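Local coordinates for protein CopC (Methylosinus trichosporium OB3b, PDB 5ICU) that binds copper(II) and probably serves as a periplasmic copper carrier or chaperone in metal homeostasis, at residues I37-S42 with L46-A51; K76-V79 with H85-E88; G50-A55 with E60-A65. One frame throughout, in Å; residues are numbered along the deposited sequence.

Contact 1: residues I37-S42 with L46-A51; sequences ISILDS and LVVEGA
Ile39 and Val48 pack side by side and point the same way, with Ile39 CD1 3.8 Å from Val48 CG1. They belong to the inward, closely packed side of an antiparallel hairpin, where branched aliphatic residues suit both the extended backbone and the apolar interior. Val47 joins them: a classic beta bulge sets both Val47 and Val48 opposite Ile39, and Val47 N gives its hydrogen to Ile39 O at 2.8 Å. Val47 CG2, anti to the carbonyl carbon, meets Asp41 CB at 3.9 Å. Beyond the bulge, Ile39 N bonds to Val48 O at 3.0 Å, and Ile37 and Gly50 exchange two backbone hydrogen bonds.

The other face opens to solvent at Leu46 and Glu49, although Ser38 stays buried. Leu46 CD1 lies over Ser38 CB at 3.7 Å, while Leu40 CD2 meets the same methyl at 4.0 Å. The aliphatic part of Glu49 runs past Ser38 OG; its chain bends at CB-CG (chi2 -80°), and its carboxylate bonds to Ser36.

Strand 46-50 is the outermost strand on this side of its sheet. Strand 71-80 flanks the other edge of 36-40, and Leu24, Leu61 and Leu63 of the second sheet pack against Ile37.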
# COMPACT_ATOMS: atom_id res chain seq x y z
N ILE A 37 -2.72 5.94 2.00
CA ILE A 37 -1.67 4.95 1.84
C ILE A 37 -0.45 5.75 1.41
O ILE A 37 -0.54 6.60 0.53
CB ILE A 37 -2.01 3.89 0.76
CG1 ILE A 37 -3.39 3.29 0.98
CG2 ILE A 37 -0.93 2.81 0.75
CD1 ILE A 37 -3.90 2.45 -0.16
N SER A 38 0.69 5.39 1.98
CA SER A 38 1.96 6.01 1.63
C SER A 38 3.01 4.95 1.37
O SER A 38 3.03 3.92 2.01
CB SER A 38 2.51 6.88 2.76
OG SER A 38 1.61 7.91 3.09
N ILE A 39 3.91 5.22 0.42
CA ILE A 39 5.12 4.43 0.25
C ILE A 39 6.29 5.25 0.68
O ILE A 39 6.46 6.39 0.23
CB ILE A 39 5.29 4.00 -1.23
CG1 ILE A 39 4.08 3.18 -1.71
CG2 ILE A 39 6.60 3.24 -1.43
CD1 ILE A 39 4.12 2.84 -3.18
N LEU A 40 7.11 4.66 1.55
CA LEU A 40 8.36 5.26 2.06
C LEU A 40 9.52 4.49 1.50
O LEU A 40 9.46 3.29 1.38
CB LEU A 40 8.43 5.19 3.60
CG LEU A 40 7.26 5.73 4.36
CD1 LEU A 40 7.54 5.60 5.86
CD2 LEU A 40 6.90 7.16 3.98
N ASP A 41 10.58 5.19 1.11
CA ASP A 41 11.81 4.49 0.70
C ASP A 41 12.64 4.05 1.88
O ASP A 41 12.21 4.19 3.02
CB ASP A 41 12.59 5.35 -0.33
CG ASP A 41 13.38 6.49 0.27
OD1 ASP A 41 13.53 6.58 1.47
OD2 ASP A 41 13.89 7.35 -0.52
N SER A 42 13.80 3.46 1.61
CA SER A 42 14.59 2.85 2.65
C SER A 42 15.22 3.81 3.60
O SER A 42 15.78 3.39 4.59
CB SER A 42 15.67 1.96 2.02
OG SER A 42 16.62 2.72 1.32
N LEU A 46 9.18 10.06 1.86
CA LEU A 46 7.87 9.85 1.25
C LEU A 46 8.01 9.81 -0.26
O LEU A 46 8.41 10.78 -0.87
CB LEU A 46 6.92 10.94 1.72
CG LEU A 46 5.49 10.84 1.17
CD1 LEU A 46 4.79 9.58 1.56
CD2 LEU A 46 4.71 12.08 1.58
N VAL A 47 7.65 8.68 -0.85
CA VAL A 47 7.69 8.51 -2.32
C VAL A 47 6.38 8.98 -2.93
O VAL A 47 6.37 9.74 -3.92
CB VAL A 47 7.96 7.04 -2.68
CG1 VAL A 47 7.93 6.85 -4.20
CG2 VAL A 47 9.35 6.62 -2.15
N VAL A 48 5.26 8.51 -2.38
CA VAL A 48 3.93 8.85 -2.89
C VAL A 48 2.92 8.59 -1.79
O VAL A 48 3.14 7.72 -0.95
CB VAL A 48 3.58 8.01 -4.17
CG1 VAL A 48 3.55 6.54 -3.92
CG2 VAL A 48 2.28 8.51 -4.79
N GLU A 49 1.86 9.37 -1.79
CA GLU A 49 0.71 9.17 -0.90
C GLU A 49 -0.56 9.25 -1.72
O GLU A 49 -0.65 10.02 -2.67
CB GLU A 49 0.68 10.25 0.21
CG GLU A 49 -0.40 10.05 1.26
CD GLU A 49 -1.81 10.50 0.88
OE1 GLU A 49 -1.99 11.34 -0.03
OE2 GLU A 49 -2.79 9.97 1.45
N GLY A 50 -1.55 8.47 -1.33
CA GLY A 50 -2.90 8.62 -1.89
C GLY A 50 -3.77 7.44 -1.56
O GLY A 50 -3.43 6.66 -0.67
N ALA A 51 -4.91 7.31 -2.24
CA ALA A 51 -5.82 6.17 -2.06
C ALA A 51 -6.96 6.31 -3.03
O ALA A 51 -7.52 7.40 -3.21
CB ALA A 51 -6.36 6.10 -0.63

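Contact 2: residues K76-V79 with H85-E88; sequences KFRV and HIVE. With CU (copper (II) ion), chain B.
Val79 and Val87 form an antiparallel hydrogen-bonded pair in a beta hairpin whose strand axes run 175° apart. Val79 N bonds to Val87 O at 2.8 Å and Val87 N to Val79 O at 3.0 Å, both nearly straight at the hydrogen. Weaker CA-H...O contacts flank this pair; at the adjoining non-hydrogen-bonded pair, Arg78 with Glu88, Glu88 CA lies 3.2 Å from Phe77 O.

On the buried face the two valines lie side by side, and Val79 CG2 approaches Val87 CB at 3.9 Å. That methyl sits between the backbone N and the carbonyl carbon of its own residue, which also brings it over Val87 O. Valine suits the pair because its branching at CB fits an extended chain and fills the interior without a polar group. Phe77 extends the same apolar layer: its ring passes obliquely beside the backbone of Glu88, with CE2 4.0 Å from Glu88 C.

The opposite, exposed face carries Arg78 and Glu88. The arginine chain is extended from CG to NE and crosses Ile86, whose CG2 lies over the centre of one guanidinium face, 4.0 Å from CZ. The flat, delocalised cation thus packs its face on an apolar methyl. Glu88 turns its carboxylate away to a salt bridge with Lys90.

The connecting turn carries Asp83, and His85 stands just before strand 86-95, so the hairpin brings two copper ligands together. Imidazole nitrogen is a good ligand for copper(II), and His85 ND1 binds the ion at 2.0 Å. His1 completes the protein ligands, its ring meeting that of His85, and a water lies 2.4 Å from the metal, in the plane of the His85 imidazole.

Strand 36-40 borders 71-80 on its other edge, short strand 14-15 borders 86-95, and Leu24 and Phe26 of strand 21-26 face Phe77 and Val79 from the second sheet.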
# COMPACT_ATOMS: atom_id res chain seq x y z
N LYS A 76 2.74 2.28 4.39
CA LYS A 76 1.95 2.57 5.60
C LYS A 76 0.58 3.01 5.19
O LYS A 76 0.38 3.51 4.10
CB LYS A 76 2.64 3.58 6.51
CG LYS A 76 2.80 4.98 5.98
CD LYS A 76 3.47 5.92 6.99
CE LYS A 76 3.41 7.39 6.57
NZ LYS A 76 4.09 8.29 7.55
N PHE A 77 -0.38 2.82 6.08
CA PHE A 77 -1.77 3.15 5.77
C PHE A 77 -2.48 3.62 7.01
O PHE A 77 -2.21 3.17 8.09
CB PHE A 77 -2.51 2.02 5.06
CG PHE A 77 -2.50 0.73 5.81
CD1 PHE A 77 -1.48 -0.19 5.60
CD2 PHE A 77 -3.49 0.39 6.75
CE1 PHE A 77 -1.41 -1.37 6.29
CE2 PHE A 77 -3.44 -0.82 7.44
CZ PHE A 77 -2.38 -1.67 7.23
N ARG A 78 -3.44 4.52 6.79
CA ARG A 78 -4.24 5.03 7.88
C ARG A 78 -5.63 5.26 7.31
O ARG A 78 -5.83 6.19 6.50
CB ARG A 78 -3.60 6.31 8.38
CG ARG A 78 -4.19 6.79 9.77
CD ARG A 78 -3.33 7.85 10.44
NE ARG A 78 -3.92 8.31 11.70
CZ ARG A 78 -4.90 9.20 11.82
NH1 ARG A 78 -5.42 9.79 10.77
NH2 ARG A 78 -5.37 9.51 13.03
N VAL A 79 -6.56 4.36 7.63
CA VAL A 79 -7.84 4.30 6.96
C VAL A 79 -8.95 4.63 7.93
O VAL A 79 -8.84 4.36 9.12
CB VAL A 79 -8.08 2.91 6.29
CG1 VAL A 79 -6.95 2.61 5.30
CG2 VAL A 79 -8.22 1.79 7.31
N HIS A 85 -14.15 3.92 12.83
CA HIS A 85 -12.90 3.73 13.59
C HIS A 85 -11.70 3.77 12.71
O HIS A 85 -11.72 3.25 11.59
CB HIS A 85 -12.96 2.42 14.37
CG HIS A 85 -14.18 2.32 15.23
ND1 HIS A 85 -14.80 1.13 15.49
CD2 HIS A 85 -14.96 3.27 15.81
CE1 HIS A 85 -15.89 1.33 16.21
NE2 HIS A 85 -16.00 2.62 16.42
N ILE A 86 -10.67 4.42 13.20
CA ILE A 86 -9.43 4.59 12.44
C ILE A 86 -8.51 3.40 12.68
O ILE A 86 -8.34 2.95 13.81
CB ILE A 86 -8.73 5.90 12.85
CG1 ILE A 86 -9.66 7.09 12.63
CG2 ILE A 86 -7.40 6.06 12.12
CD1 ILE A 86 -9.23 8.33 13.37
N VAL A 87 -7.93 2.91 11.59
CA VAL A 87 -6.96 1.83 11.61
C VAL A 87 -5.66 2.28 10.92
O VAL A 87 -5.69 2.75 9.77
CB VAL A 87 -7.51 0.57 10.92
CG1 VAL A 87 -6.43 -0.48 10.73
CG2 VAL A 87 -8.72 0.01 11.68
N GLU A 88 -4.53 2.14 11.61
CA GLU A 88 -3.21 2.31 11.05
C GLU A 88 -2.49 0.99 10.93
O GLU A 88 -2.64 0.11 11.78
CB GLU A 88 -2.35 3.27 11.87
CG GLU A 88 -1.92 2.79 13.24
CD GLU A 88 -0.72 1.89 13.35
OE1 GLU A 88 0.13 1.84 12.50
OE2 GLU A 88 -0.56 1.25 14.46
CU CU B . -14.22 -0.61 14.79
O HOH W 1 -15.33 -2.08 16.29

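Contact 3: residues G50-A55 with E60-A65; sequences GAKGQA and ELTLDA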
# COMPACT_ATOMS: atom_id res chain seq x y z
N GLY A 50 -1.55 8.47 -1.33
CA GLY A 50 -2.90 8.62 -1.89
C GLY A 50 -3.77 7.44 -1.56
O GLY A 50 -3.43 6.66 -0.67
N ALA A 51 -4.91 7.31 -2.24
CA ALA A 51 -5.82 6.17 -2.06
C ALA A 51 -6.96 6.31 -3.03
O ALA A 51 -7.52 7.40 -3.21
CB ALA A 51 -6.36 6.10 -0.63
N LYS A 52 -7.31 5.21 -3.69
CA LYS A 52 -8.54 5.23 -4.48
C LYS A 52 -9.31 3.95 -4.24
O LYS A 52 -8.76 2.97 -3.74
CB LYS A 52 -8.31 5.53 -5.96
CG LYS A 52 -7.52 4.56 -6.69
CD LYS A 52 -7.51 4.89 -8.20
CE LYS A 52 -6.67 6.10 -8.56
NZ LYS A 52 -6.91 6.50 -10.00
N GLY A 53 -10.60 4.04 -4.47
CA GLY A 53 -11.47 2.87 -4.36
C GLY A 53 -12.62 2.94 -5.33
O GLY A 53 -12.81 3.92 -6.02
N GLN A 54 -13.41 1.88 -5.34
CA GLN A 54 -14.60 1.75 -6.18
C GLN A 54 -15.74 1.44 -5.24
O GLN A 54 -15.60 0.62 -4.32
CB GLN A 54 -14.43 0.60 -7.19
CG GLN A 54 -13.22 0.68 -8.11
CD GLN A 54 -13.22 -0.40 -9.18
OE1 GLN A 54 -14.07 -1.32 -9.19
NE2 GLN A 54 -12.28 -0.29 -10.14
N ALA A 55 -16.90 2.07 -5.46
CA ALA A 55 -18.02 1.94 -4.55
C ALA A 55 -18.56 0.52 -4.34
O ALA A 55 -19.04 0.17 -3.26
CB ALA A 55 -19.17 2.82 -5.03
N GLU A 60 -11.76 -2.47 -0.35
CA GLU A 60 -10.47 -2.41 -1.06
C GLU A 60 -10.00 -1.01 -1.31
O GLU A 60 -10.81 -0.13 -1.52
CB GLU A 60 -10.56 -3.19 -2.38
CG GLU A 60 -10.84 -4.65 -2.10
CD GLU A 60 -10.94 -5.53 -3.31
OE1 GLU A 60 -10.52 -5.13 -4.42
OE2 GLU A 60 -11.44 -6.67 -3.15
N LEU A 61 -8.69 -0.82 -1.30
CA LEU A 61 -8.09 0.44 -1.71
C LEU A 61 -6.93 0.13 -2.60
O LEU A 61 -6.24 -0.88 -2.42
CB LEU A 61 -7.56 1.25 -0.53
CG LEU A 61 -8.59 1.82 0.43
CD1 LEU A 61 -7.85 2.42 1.58
CD2 LEU A 61 -9.51 2.82 -0.25
N THR A 62 -6.64 1.06 -3.51
CA THR A 62 -5.40 0.97 -4.30
C THR A 62 -4.63 2.28 -4.30
O THR A 62 -5.20 3.37 -4.04
CB THR A 62 -5.65 0.53 -5.75
OG1 THR A 62 -6.42 1.53 -6.42
CG2 THR A 62 -6.33 -0.81 -5.86
N LEU A 63 -3.31 2.18 -4.54
CA LEU A 63 -2.46 3.36 -4.70
C LEU A 63 -1.59 3.10 -5.94
O LEU A 63 -0.85 2.11 -5.97
CB LEU A 63 -1.59 3.54 -3.47
CG LEU A 63 -0.53 4.67 -3.59
CD1 LEU A 63 -1.20 6.01 -3.82
CD2 LEU A 63 0.32 4.62 -2.36
N ASP A 64 -1.65 4.01 -6.91
CA ASP A 64 -0.76 3.91 -8.09
C ASP A 64 0.64 4.33 -7.70
O ASP A 64 0.84 5.39 -7.11
CB ASP A 64 -1.29 4.80 -9.18
CG ASP A 64 -2.55 4.26 -9.81
OD1 ASP A 64 -2.90 3.07 -9.61
OD2 ASP A 64 -3.20 5.04 -10.52
N ALA A 65 1.61 3.47 -7.95
CA ALA A 65 3.00 3.77 -7.59
C ALA A 65 3.74 4.35 -8.79
O ALA A 65 3.58 3.86 -9.89
CB ALA A 65 3.71 2.53 -7.11
O HOH W 2 -12.45 -0.27 -3.76
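Lys52 and Thr62 form a single antiparallel bridge between a loop and the edge strand 60-64, the two touching parts running 135° apart. Lys52 N donates to Thr62 O at 2.8 Å, with the donor in the carbonyl plane, and Thr62 N returns a bond to Lys52 O at 2.9 Å. Because the segments diverge, the pairing does not extend into a ladder. Farther along, a water takes over: it accepts from Gln54 N and probably donates to Glu60 O, each at 2.8 Å, spanning a gap that direct backbone pairing leaves.

The side chains of the bridging residues cross. Thr62 OG1 lies 3.2 Å from Lys52 CG, a close approach of a hydroxyl to a methylene. Both groups are brought together by their first torsions, near +60° in each residue, which tuck Lys52 CG and Thr62 OG1 between their own backbone N and carbonyl carbon. The lysine then bends at chi3 (73°), turning NZ toward Asp64; NZ and OD2 remain 4.0 Å apart, beyond a salt bridge.

Toward the interior, leucines meet the loop backbone. Leu63 CD1 reaches Gly50 N at 3.5 Å, where the absence of a side chain on glycine lets the methyl come against the main chain. Leu61 CD2 similarly lies 3.6 Å from Lys52 O. Their other surfaces pack on Ile37, so long apolar chains suit these inward positions, whereas threonine, lysine and aspartate suit the outer side.

Chemically, the polar part of the connection consists of two direct backbone bonds and a water bridge, over an apolar underside. The lysine-aspartate attraction is probably modest, since the charges do not touch and this side is largely exposed.

How the contacts relate
The three contacts lie in one CopC domain, a cupredoxin-like beta sandwich of two facing sheets, with their centres 13 to 14 Å apart. Along the chain, contact 1 comes first; contact 3 starts on its final residues, Gly50 and Ala51, and contact 2 follows. Contacts 1 and 2 are hairpins of one sheet, joined where strands 36-40 and 71-80 run side by side and Ser38 N probably bonds to Lys76 O. Contact 3 carries the chain to strand 60-64 of the other sheet. Between the sheets, Leu61 meets both Ile37 and Val79, linking all three contacts through the apolar interior. Contacts 1 and 3 thus help build the body of the sandwich, while contact 2 ends at the copper site.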